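Long-range contacts in flavin adenine dinucleotide synthase (PDB 2WSI), which catalyses the transfer of an adenylyl group from ATP to flavin mononucleotide, forming the coenzyme FAD and diphosphate: residues D198-L207 with G290-E299; P51-N61 with P98-F106. All coordinates share one frame; numbering follows the deposited sequence.

Interaction 1: residues D198-L207 with G290-E299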
loop_
_atom_site.group_PDB
_atom_site.type_symbol
_atom_site.label_atom_id
_atom_site.label_comp_id
_atom_site.label_asym_id
_atom_site.label_seq_id
_atom_site.Cartn_x
_atom_site.Cartn_y
_atom_site.Cartn_z
ATOM N N ASP A 198 -6.826 6.687 7.592
ATOM C CA ASP A 198 -6.754 5.933 8.834
ATOM C C ASP A 198 -6.947 4.450 8.587
ATOM O O ASP A 198 -7.185 4.004 7.446
ATOM C CB ASP A 198 -7.722 6.472 9.905
ATOM C CG ASP A 198 -9.180 6.292 9.543
ATOM O OD1 ASP A 198 -9.549 5.324 8.826
ATOM O OD2 ASP A 198 -9.979 7.145 9.997
ATOM N N LEU A 199 -6.798 3.673 9.655
ATOM C CA LEU A 199 -6.729 2.220 9.523
ATOM C C LEU A 199 -8.036 1.668 8.947
ATOM O O LEU A 199 -8.038 0.757 8.122
ATOM C CB LEU A 199 -6.404 1.596 10.876
ATOM C CG LEU A 199 -6.284 0.074 10.899
ATOM C CD1 LEU A 199 -5.296 -0.412 9.814
ATOM C CD2 LEU A 199 -5.840 -0.377 12.317
ATOM N N THR A 200 -9.162 2.234 9.354
ATOM C CA THR A 200 -10.434 1.745 8.826
ATOM C C THR A 200 -10.560 2.020 7.319
ATOM O O THR A 200 -11.157 1.222 6.594
ATOM C CB THR A 200 -11.667 2.371 9.571
ATOM O OG1 THR A 200 -11.645 3.787 9.421
ATOM C CG2 THR A 200 -11.608 2.052 11.051
ATOM N N ASN A 201 -10.042 3.157 6.860
ATOM C CA ASN A 201 -10.095 3.474 5.436
ATOM C C ASN A 201 -9.250 2.453 4.669
ATOM O O ASN A 201 -9.649 1.992 3.608
ATOM C CB ASN A 201 -9.522 4.844 5.137
ATOM C CG ASN A 201 -10.275 5.989 5.819
ATOM O OD1 ASN A 201 -11.514 6.083 5.844
ATOM N ND2 ASN A 201 -9.503 6.890 6.345
ATOM N N ILE A 202 -8.101 2.095 5.233
ATOM C CA ILE A 202 -7.179 1.197 4.541
ATOM C C ILE A 202 -7.874 -0.163 4.325
ATOM O O ILE A 202 -7.969 -0.653 3.197
ATOM C CB ILE A 202 -5.864 1.046 5.329
ATOM C CG1 ILE A 202 -5.052 2.362 5.265
ATOM C CG2 ILE A 202 -5.049 -0.142 4.762
ATOM C CD1 ILE A 202 -4.532 2.693 3.810
ATOM N N TRP A 203 -8.411 -0.754 5.391
ATOM C CA TRP A 203 -9.030 -2.067 5.249
ATOM C C TRP A 203 -10.293 -2.011 4.382
ATOM O O TRP A 203 -10.552 -2.919 3.592
ATOM C CB TRP A 203 -9.432 -2.663 6.598
ATOM C CG TRP A 203 -8.329 -3.038 7.551
ATOM C CD1 TRP A 203 -8.252 -2.689 8.866
ATOM C CD2 TRP A 203 -7.184 -3.874 7.292
ATOM N NE1 TRP A 203 -7.121 -3.244 9.439
ATOM C CE2 TRP A 203 -6.457 -3.975 8.499
ATOM C CE3 TRP A 203 -6.712 -4.549 6.170
ATOM C CZ2 TRP A 203 -5.273 -4.716 8.603
ATOM C CZ3 TRP A 203 -5.513 -5.290 6.283
ATOM C CH2 TRP A 203 -4.818 -5.346 7.479
ATOM N N SER A 204 -11.102 -0.973 4.558
ATOM C CA SER A 204 -12.343 -0.897 3.804
ATOM C C SER A 204 -12.033 -0.885 2.312
ATOM O O SER A 204 -12.664 -1.608 1.549
ATOM C CB SER A 204 -13.154 0.346 4.145
ATOM O OG SER A 204 -14.249 0.434 3.260
ATOM N N PHE A 205 -11.077 -0.053 1.898
ATOM C CA PHE A 205 -10.732 0.015 0.475
ATOM C C PHE A 205 -10.033 -1.264 -0.008
ATOM O O PHE A 205 -10.361 -1.813 -1.060
ATOM C CB PHE A 205 -9.868 1.250 0.187
ATOM C CG PHE A 205 -9.573 1.435 -1.275
ATOM C CD1 PHE A 205 -10.554 1.890 -2.138
ATOM C CD2 PHE A 205 -8.327 1.095 -1.798
ATOM C CE1 PHE A 205 -10.305 2.056 -3.492
ATOM C CE2 PHE A 205 -8.062 1.257 -3.150
ATOM C CZ PHE A 205 -9.057 1.748 -4.003
ATOM N N LEU A 206 -9.081 -1.769 0.765
ATOM C CA LEU A 206 -8.276 -2.901 0.286
ATOM C C LEU A 206 -9.135 -4.175 0.193
ATOM O O LEU A 206 -9.023 -4.924 -0.753
ATOM C CB LEU A 206 -7.041 -3.082 1.173
ATOM C CG LEU A 206 -5.996 -4.100 0.711
ATOM C CD1 LEU A 206 -5.554 -3.761 -0.723
ATOM C CD2 LEU A 206 -4.830 -4.117 1.674
ATOM N N LEU A 207 -10.053 -4.383 1.143
ATOM C CA LEU A 207 -10.951 -5.534 1.082
ATOM C C LEU A 207 -11.958 -5.376 -0.042
ATOM O O LEU A 207 -12.213 -6.327 -0.782
ATOM C CB LEU A 207 -11.701 -5.727 2.415
ATOM C CG LEU A 207 -10.828 -6.255 3.544
ATOM C CD1 LEU A 207 -11.582 -6.222 4.905
ATOM C CD2 LEU A 207 -10.302 -7.670 3.220
ATOM N N GLY A 290 -5.826 -9.360 10.517
ATOM C CA GLY A 290 -5.530 -7.965 10.803
ATOM C C GLY A 290 -6.720 -7.037 10.643
ATOM O O GLY A 290 -6.820 -6.033 11.341
ATOM N N TRP A 291 -7.610 -7.350 9.708
ATOM C CA TRP A 291 -8.722 -6.458 9.394
ATOM C C TRP A 291 -9.801 -6.487 10.491
ATOM O O TRP A 291 -10.831 -5.817 10.393
ATOM C CB TRP A 291 -9.318 -6.767 8.002
ATOM C CG TRP A 291 -9.643 -8.221 7.702
ATOM C CD1 TRP A 291 -10.838 -8.863 7.913
ATOM C CD2 TRP A 291 -8.786 -9.172 7.073
ATOM N NE1 TRP A 291 -10.754 -10.172 7.496
ATOM C CE2 TRP A 291 -9.509 -10.386 6.968
ATOM C CE3 TRP A 291 -7.461 -9.131 6.611
ATOM C CZ2 TRP A 291 -8.956 -11.540 6.417
ATOM C CZ3 TRP A 291 -6.915 -10.286 6.057
ATOM C CH2 TRP A 291 -7.665 -11.467 5.962
ATOM N N TYR A 292 -9.538 -7.248 11.543
ATOM C CA TYR A 292 -10.343 -7.166 12.772
ATOM C C TYR A 292 -9.825 -6.087 13.716
ATOM O O TYR A 292 -10.440 -5.826 14.758
ATOM C CB TYR A 292 -10.380 -8.516 13.513
ATOM C CG TYR A 292 -11.391 -9.458 12.928
ATOM C CD1 TYR A 292 -12.644 -9.612 13.503
ATOM C CD2 TYR A 292 -11.106 -10.168 11.772
ATOM C CE1 TYR A 292 -13.588 -10.470 12.941
ATOM C CE2 TYR A 292 -12.040 -11.033 11.206
ATOM C CZ TYR A 292 -13.270 -11.175 11.794
ATOM O OH TYR A 292 -14.172 -12.017 11.211
ATOM N N LEU A 293 -8.694 -5.467 13.381
ATOM C CA LEU A 293 -8.261 -4.305 14.141
ATOM C C LEU A 293 -8.634 -2.987 13.435
ATOM O O LEU A 293 -8.308 -2.779 12.261
ATOM C CB LEU A 293 -6.771 -4.345 14.407
ATOM C CG LEU A 293 -6.351 -3.225 15.350
ATOM C CD1 LEU A 293 -6.418 -3.745 16.786
ATOM C CD2 LEU A 293 -4.965 -2.699 15.045
ATOM N N VAL A 294 -9.338 -2.101 14.143
ATOM C CA VAL A 294 -9.665 -0.780 13.583
ATOM C C VAL A 294 -9.124 0.358 14.427
ATOM O O VAL A 294 -9.192 1.511 14.026
ATOM C CB VAL A 294 -11.176 -0.547 13.376
ATOM C CG1 VAL A 294 -11.677 -1.373 12.196
ATOM C CG2 VAL A 294 -11.996 -0.818 14.659
ATOM N N ASP A 295 -8.580 0.022 15.593
ATOM C CA ASP A 295 -8.141 1.034 16.546
ATOM C C ASP A 295 -6.744 1.443 16.155
ATOM O O ASP A 295 -5.787 0.679 16.342
ATOM C CB ASP A 295 -8.197 0.462 17.971
ATOM C CG ASP A 295 -7.682 1.432 19.008
ATOM O OD1 ASP A 295 -7.299 2.548 18.604
ATOM O OD2 ASP A 295 -7.645 1.077 20.215
ATOM N N ASP A 296 -6.613 2.633 15.570
ATOM C CA ASP A 296 -5.325 3.054 15.009
ATOM C C ASP A 296 -4.245 3.072 16.076
ATOM O O ASP A 296 -3.071 2.939 15.767
ATOM C CB ASP A 296 -5.405 4.461 14.384
ATOM C CG ASP A 296 -6.271 4.508 13.132
ATOM O OD1 ASP A 296 -5.710 4.674 12.028
ATOM O OD2 ASP A 296 -7.508 4.382 13.253
ATOM N N THR A 297 -4.639 3.281 17.333
ATOM C CA THR A 297 -3.645 3.432 18.394
ATOM C C THR A 297 -2.904 2.112 18.573
ATOM O O THR A 297 -1.776 2.077 19.059
ATOM C CB THR A 297 -4.264 3.852 19.775
ATOM O OG1 THR A 297 -4.508 2.686 20.557
ATOM C CG2 THR A 297 -5.583 4.618 19.632
ATOM N N LEU A 298 -3.546 1.023 18.172
ATOM C CA LEU A 298 -3.031 -0.306 18.459
ATOM C C LEU A 298 -2.371 -0.973 17.241
ATOM O O LEU A 298 -1.954 -2.127 17.319
ATOM C CB LEU A 298 -4.172 -1.193 18.950
ATOM C CG LEU A 298 -4.798 -0.770 20.293
ATOM C CD1 LEU A 298 -5.879 -1.765 20.725
ATOM C CD2 LEU A 298 -3.716 -0.659 21.338
ATOM N N GLU A 299 -2.268 -0.231 16.143
ATOM C CA GLU A 299 -1.821 -0.781 14.861
ATOM C C GLU A 299 -0.420 -1.375 14.936
ATOM O O GLU A 299 -0.129 -2.411 14.329
ATOM C CB GLU A 299 -1.878 0.308 13.775
ATOM C CG GLU A 299 -1.496 -0.168 12.374
ATOM C CD GLU A 299 -1.926 0.817 11.253
ATOM O OE1 GLU A 299 -2.667 1.764 11.543
ATOM O OE2 GLU A 299 -1.532 0.618 10.082
#
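W203 lies against the turn at W291, where helix 199-209 of the PAPS reductase-family domain packs on the loop after helix 274-279. W291 CA stands over the centre of the five-membered ring of W203, 3.5 Å from its centroid and 11° off the ring normal, a CH-pi contact. The two tryptophan side chains run at about a right angle, and W291 CB rests 3.7 Å from W203 CD2. W291 turns the rest of its indole away, with CG between its own N and carbonyl carbon (chi1 49°), and L207 CD2 covers a face of that ring. W203 and L199 continue the apolar strip from L207; L199 CD2 meets L293 CD2 at 3.7 Å, while T200 CG2 touches V294 CB. At the W203 ring edge, NE1 gives L293 O a weak, bent hydrogen bond (3.1 Å, 126°). The polar edge lies at the start of helix 199-209. D198 is its N-cap, OD1 accepting from N201 N and T200 OG1, and L199 N donates to the syn side of D296 OD1 (2.8 Å). E299 borders L199 CD1, but its OE2 is salt-bridged to K64 and R166. The carboxylate of D296, in the short 3-10 turn 296-298, thus takes up a first-turn N-H, where the helix dipole would probably favour its negative charge.

Interaction 2: residues P51-N61 with P98-F106; sequences PLNGEISFSYN and PMQRLPTVF. With FAD (flavin-adenine dinucleotide), chain C.
Strands 56-59 and 102-106 are parallel neighbours in the sheet of this PAPS reductase-family domain, their axes 4.4 Å apart at 46°, with F58 N to P103 O, V105 N to F58 O and Y60 N to V105 O hydrogen bonds joining them. Helix 64-87 lies between them in sequence, as in a beta-alpha-beta crossover. T104 CG2 sits 3.5 Å from Y60 CB, and T104 OG1 hydrogen-bonds back to L102 O. Beside S59, whose OG is hydrogen-bonded to V162 O of strand 160-162, V105 CG1 approaches S57 OG at 3.4 Å. Before the strands, the extended chain of Q100 crosses L52 at about a right angle. Its NE2 donates to L52 O (3.0 Å, 161°), which lies in the Q100 amide plane although NE2 stands 37° out of the L52 carbonyl plane; a second hydrogen bond, to R101 O, fixes the amide's rotation. With an alanine here both bonds would go, which is likely to leave L52 O without this donor and the loop around L52 less firmly tied. P103 CG packs near L52 O and G54 CA. At the other end the strands meet FAD: F106 CD1 lies 3.6 Å from FAD N1A, and the ribose hydroxyl FAD O2B donates to S59 O at 2.9 Å.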
loop_
_atom_site.group_PDB
_atom_site.type_symbol
_atom_site.label_atom_id
_atom_site.label_comp_id
_atom_site.label_asym_id
_atom_site.label_seq_id
_atom_site.Cartn_x
_atom_site.Cartn_y
_atom_site.Cartn_z
ATOM N N PRO A 51 4.917 10.526 -14.005
ATOM C CA PRO A 51 4.863 9.245 -13.282
ATOM C C PRO A 51 5.346 8.047 -14.127
ATOM O O PRO A 51 5.349 6.924 -13.650
ATOM C CB PRO A 51 3.380 9.084 -12.975
ATOM C CG PRO A 51 2.683 9.825 -14.100
ATOM C CD PRO A 51 3.604 10.943 -14.519
ATOM N N LEU A 52 5.752 8.292 -15.364
ATOM C CA LEU A 52 6.134 7.188 -16.243
ATOM C C LEU A 52 7.629 7.121 -16.543
ATOM O O LEU A 52 8.206 6.034 -16.595
ATOM C CB LEU A 52 5.358 7.260 -17.546
ATOM C CG LEU A 52 3.841 7.073 -17.449
ATOM C CD1 LEU A 52 3.164 7.499 -18.743
ATOM C CD2 LEU A 52 3.484 5.655 -17.107
ATOM N N ASN A 53 8.274 8.263 -16.691
ATOM C CA ASN A 53 9.581 8.263 -17.368
ATOM C C ASN A 53 10.770 8.061 -16.437
ATOM O O ASN A 53 11.929 8.005 -16.888
ATOM C CB ASN A 53 9.734 9.528 -18.224
ATOM C CG ASN A 53 9.800 10.802 -17.384
ATOM O OD1 ASN A 53 9.836 10.751 -16.160
ATOM N ND2 ASN A 53 9.779 11.948 -18.045
ATOM N N GLY A 54 10.487 7.936 -15.140
ATOM C CA GLY A 54 11.525 7.711 -14.155
ATOM C C GLY A 54 11.796 8.890 -13.228
ATOM O O GLY A 54 12.589 8.756 -12.302
ATOM N N GLU A 55 11.166 10.032 -13.473
ATOM C CA GLU A 55 11.344 11.179 -12.581
ATOM C C GLU A 55 10.824 10.798 -11.209
ATOM O O GLU A 55 11.324 11.276 -10.179
ATOM C CB GLU A 55 10.578 12.422 -13.071
ATOM C CG GLU A 55 11.132 13.014 -14.351
ATOM C CD GLU A 55 10.314 14.205 -14.868
ATOM O OE1 GLU A 55 9.443 14.697 -14.146
ATOM O OE2 GLU A 55 10.544 14.654 -16.001
ATOM N N ILE A 56 9.796 9.959 -11.213
ATOM C CA ILE A 56 9.203 9.474 -9.972
ATOM C C ILE A 56 9.414 7.984 -9.857
ATOM O O ILE A 56 9.045 7.258 -10.765
ATOM C CB ILE A 56 7.683 9.686 -9.940
ATOM C CG1 ILE A 56 7.313 11.170 -10.069
ATOM C CG2 ILE A 56 7.110 9.194 -8.609
ATOM C CD1 ILE A 56 5.820 11.384 -10.155
ATOM N N SER A 57 9.927 7.525 -8.715
ATOM C CA SER A 57 9.895 6.111 -8.403
ATOM C C SER A 57 8.918 5.855 -7.257
ATOM O O SER A 57 8.799 6.659 -6.342
ATOM C CB SER A 57 11.259 5.627 -7.965
ATOM O OG SER A 57 11.212 4.231 -7.820
ATOM N N PHE A 58 8.214 4.743 -7.328
ATOM C CA PHE A 58 7.242 4.367 -6.300
ATOM C C PHE A 58 7.938 3.434 -5.298
ATOM O O PHE A 58 8.448 2.363 -5.688
ATOM C CB PHE A 58 6.062 3.645 -6.978
ATOM C CG PHE A 58 4.874 3.476 -6.084
ATOM C CD1 PHE A 58 3.794 4.322 -6.199
ATOM C CD2 PHE A 58 4.855 2.482 -5.116
ATOM C CE1 PHE A 58 2.691 4.200 -5.343
ATOM C CE2 PHE A 58 3.769 2.351 -4.244
ATOM C CZ PHE A 58 2.691 3.205 -4.354
ATOM N N SER A 59 8.011 3.826 -4.018
ATOM C CA SER A 59 8.585 2.906 -3.022
ATOM C C SER A 59 7.524 1.919 -2.554
ATOM O O SER A 59 6.507 2.280 -1.963
ATOM C CB SER A 59 9.258 3.618 -1.830
ATOM O OG SER A 59 8.350 4.452 -1.127
ATOM N N TYR A 60 7.780 0.654 -2.829
ATOM C CA TYR A 60 6.790 -0.384 -2.602
ATOM C C TYR A 60 7.416 -1.514 -1.779
ATOM O O TYR A 60 8.486 -2.018 -2.129
ATOM C CB TYR A 60 6.346 -0.927 -3.951
ATOM C CG TYR A 60 5.293 -2.009 -3.882
ATOM C CD1 TYR A 60 4.032 -1.740 -3.345
ATOM C CD2 TYR A 60 5.541 -3.294 -4.378
ATOM C CE1 TYR A 60 3.054 -2.714 -3.287
ATOM C CE2 TYR A 60 4.573 -4.272 -4.326
ATOM C CZ TYR A 60 3.319 -3.977 -3.774
ATOM O OH TYR A 60 2.306 -4.900 -3.705
ATOM N N ASN A 61 6.732 -1.942 -0.722
ATOM C CA ASN A 61 7.234 -3.039 0.121
ATOM C C ASN A 61 6.153 -4.104 0.344
ATOM O O ASN A 61 6.311 -4.987 1.188
ATOM C CB ASN A 61 7.738 -2.524 1.476
ATOM C CG ASN A 61 6.623 -1.881 2.309
ATOM O OD1 ASN A 61 5.461 -1.836 1.900
ATOM N ND2 ASN A 61 6.982 -1.376 3.484
ATOM N N PRO A 98 1.150 3.981 -23.082
ATOM C CA PRO A 98 2.509 3.505 -23.388
ATOM C C PRO A 98 2.741 2.083 -22.895
ATOM O O PRO A 98 2.243 1.710 -21.825
ATOM C CB PRO A 98 3.435 4.471 -22.628
ATOM C CG PRO A 98 2.567 5.363 -21.821
ATOM C CD PRO A 98 1.123 5.098 -22.120
ATOM N N MET A 99 3.485 1.294 -23.669
ATOM C CA MET A 99 3.786 -0.075 -23.274
ATOM C C MET A 99 5.120 -0.087 -22.520
ATOM O O MET A 99 6.189 -0.081 -23.121
ATOM C CB MET A 99 3.810 -1.006 -24.499
ATOM C CG MET A 99 3.856 -2.508 -24.153
ATOM S SD MET A 99 2.279 -3.354 -23.763
ATOM C CE MET A 99 1.462 -3.541 -25.342
ATOM N N GLN A 100 5.036 -0.098 -21.195
ATOM C CA GLN A 100 6.195 -0.002 -20.328
ATOM C C GLN A 100 5.845 -0.447 -18.901
ATOM O O GLN A 100 4.693 -0.754 -18.602
ATOM C CB GLN A 100 6.679 1.449 -20.271
ATOM C CG GLN A 100 5.656 2.395 -19.623
ATOM C CD GLN A 100 6.280 3.717 -19.246
ATOM O OE1 GLN A 100 6.238 4.660 -20.026
ATOM N NE2 GLN A 100 6.891 3.786 -18.048
ATOM N N ARG A 101 6.842 -0.432 -18.019
ATOM C CA ARG A 101 6.644 -0.801 -16.614
ATOM C C ARG A 101 6.792 0.428 -15.706
ATOM O O ARG A 101 7.419 1.413 -16.085
ATOM C CB ARG A 101 7.657 -1.878 -16.221
ATOM C CG ARG A 101 7.612 -3.084 -17.172
ATOM C CD ARG A 101 8.412 -4.257 -16.670
ATOM N NE ARG A 101 9.833 -3.946 -16.654
ATOM C CZ ARG A 101 10.789 -4.795 -16.286
ATOM N NH1 ARG A 101 10.485 -6.036 -15.913
ATOM N NH2 ARG A 101 12.053 -4.401 -16.310
ATOM N N LEU A 102 6.191 0.362 -14.518
ATOM C CA LEU A 102 6.172 1.485 -13.577
ATOM C C LEU A 102 7.420 1.453 -12.693
ATOM O O LEU A 102 7.659 0.475 -12.000
ATOM C CB LEU A 102 4.936 1.372 -12.672
ATOM C CG LEU A 102 4.601 2.651 -11.904
ATOM C CD1 LEU A 102 4.089 3.713 -12.871
ATOM C CD2 LEU A 102 3.542 2.381 -10.828
ATOM N N PRO A 103 8.213 2.526 -12.703
ATOM C CA PRO A 103 9.452 2.455 -11.927
ATOM C C PRO A 103 9.187 2.360 -10.428
ATOM O O PRO A 103 8.467 3.196 -9.873
ATOM C CB PRO A 103 10.157 3.777 -12.239
ATOM C CG PRO A 103 9.501 4.302 -13.477
ATOM C CD PRO A 103 8.105 3.768 -13.498
ATOM N N THR A 104 9.816 1.383 -9.787
ATOM C CA THR A 104 9.451 1.007 -8.435
ATOM C C THR A 104 10.721 0.628 -7.703
ATOM O O THR A 104 11.660 0.118 -8.316
ATOM C CB THR A 104 8.461 -0.192 -8.446
ATOM O OG1 THR A 104 7.282 0.161 -9.189
ATOM C CG2 THR A 104 8.066 -0.625 -7.001
ATOM N N VAL A 105 10.765 0.890 -6.396
ATOM C CA VAL A 105 11.944 0.562 -5.612
ATOM C C VAL A 105 11.531 -0.215 -4.382
ATOM O O VAL A 105 10.616 0.213 -3.686
ATOM C CB VAL A 105 12.729 1.826 -5.179
ATOM C CG1 VAL A 105 11.789 2.906 -4.698
ATOM C CG2 VAL A 105 13.736 1.486 -4.066
ATOM N N PHE A 106 12.199 -1.349 -4.132
ATOM C CA PHE A 106 11.931 -2.182 -2.971
ATOM C C PHE A 106 13.241 -2.387 -2.249
ATOM O O PHE A 106 14.200 -2.892 -2.837
ATOM C CB PHE A 106 11.380 -3.552 -3.382
ATOM C CG PHE A 106 11.242 -4.527 -2.219
ATOM C CD1 PHE A 106 10.729 -4.107 -0.993
ATOM C CD2 PHE A 106 11.621 -5.858 -2.362
ATOM C CE1 PHE A 106 10.588 -4.991 0.065
ATOM C CE2 PHE A 106 11.494 -6.762 -1.290
ATOM C CZ PHE A 106 10.977 -6.320 -0.085
HETATM P PA FAD C . 7.302 2.251 7.119
HETATM O O1A FAD C . 7.128 0.867 7.683
HETATM O O2A FAD C . 8.753 2.648 7.096
HETATM O O5B FAD C . 6.596 2.452 5.673
HETATM C C5B FAD C . 6.362 3.771 5.214
HETATM C C4B FAD C . 6.479 3.783 3.687
HETATM O O4B FAD C . 7.834 3.759 3.320
HETATM C C3B FAD C . 5.856 2.550 3.062
HETATM O O3B FAD C . 4.491 2.741 2.788
HETATM C C2B FAD C . 6.670 2.399 1.791
HETATM O O2B FAD C . 6.161 3.235 0.774
HETATM C C1B FAD C . 8.027 2.899 2.212
HETATM N N9A FAD C . 8.834 1.745 2.641
HETATM C C8A FAD C . 9.013 1.253 3.909
HETATM N N7A FAD C . 9.854 0.185 3.850
HETATM C C5A FAD C . 10.183 -0.008 2.546
HETATM C C6A FAD C . 10.979 -0.936 1.908
HETATM N N6A FAD C . 11.636 -1.904 2.574
HETATM N N1A FAD C . 11.131 -0.836 0.555
HETATM C C2A FAD C . 10.507 0.148 -0.183
HETATM N N3A FAD C . 9.683 1.048 0.453
HETATM C C4A FAD C . 9.561 0.975 1.796
HETATM N N1 FAD C . 12.539 10.098 7.657
HETATM C C2 FAD C . 13.026 11.327 8.019
HETATM O O2 FAD C . 13.100 11.638 9.208
HETATM N N3 FAD C . 13.437 12.215 7.056
HETATM C C4 FAD C . 13.372 11.884 5.720
HETATM O O4 FAD C . 13.749 12.735 4.908
HETATM C C4X FAD C . 12.878 10.631 5.344
HETATM N N5 FAD C . 12.789 10.252 4.007
HETATM C C5X FAD C . 12.289 9.013 3.656
HETATM C C6 FAD C . 12.196 8.623 2.320
HETATM C C7 FAD C . 11.715 7.352 1.995
HETATM C C7M FAD C . 11.615 6.898 0.567
HETATM C C8 FAD C . 11.314 6.490 3.008
HETATM C C8M FAD C . 10.770 5.132 2.676
HETATM C C9 FAD C . 11.397 6.885 4.330
HETATM C C9A FAD C . 11.892 8.131 4.662
HETATM N N10 FAD C . 11.980 8.491 5.991
HETATM C C10 FAD C . 12.449 9.745 6.328
HETATM C "C1'" FAD C . 11.512 7.537 7.056
HETATM C "C2'" FAD C . 10.007 7.737 7.335
HETATM O "O2'" FAD C . 9.655 9.076 7.589
HETATM C "C3'" FAD C . 9.496 6.875 8.486
HETATM O "O3'" FAD C . 9.994 7.381 9.701
HETATM C "C4'" FAD C . 9.924 5.430 8.313
HETATM O "O4'" FAD C . 9.649 4.997 6.997
HETATM C "C5'" FAD C . 9.164 4.526 9.284
HETATM O "O5'" FAD C . 7.802 4.913 9.307
HETATM P P FAD C . 6.630 3.808 9.355
HETATM O O1P FAD C . 7.068 2.648 10.216
HETATM O O2P FAD C . 5.324 4.453 9.760
HETATM O O3P FAD C . 6.365 3.293 7.869
#

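Overall arrangement
The two contacts lie on opposite sides of the chain's centre, about 27 Å apart between centres and about 8 Å at the nearest atoms, and do not touch. Interaction 2 is a buried contact, interaction 1 a partly buried one. Interaction 2 joins two strands of the central sheet, mainly through main-chain bonds, and the C-terminal ends of its strands form part of the FAD pocket. Interaction 1 fixes a C-terminal loop to a helix, relying on indole and aliphatic packing with one carboxylate-to-backbone bond and one weak indole N-H bond; there the side chain of E299 comes within about 8 Å of FAD, beside R300. Helix 64-87 is common to both surroundings, touched by L199 and W203 of interaction 1 and by P51, I56 and N61 of interaction 2.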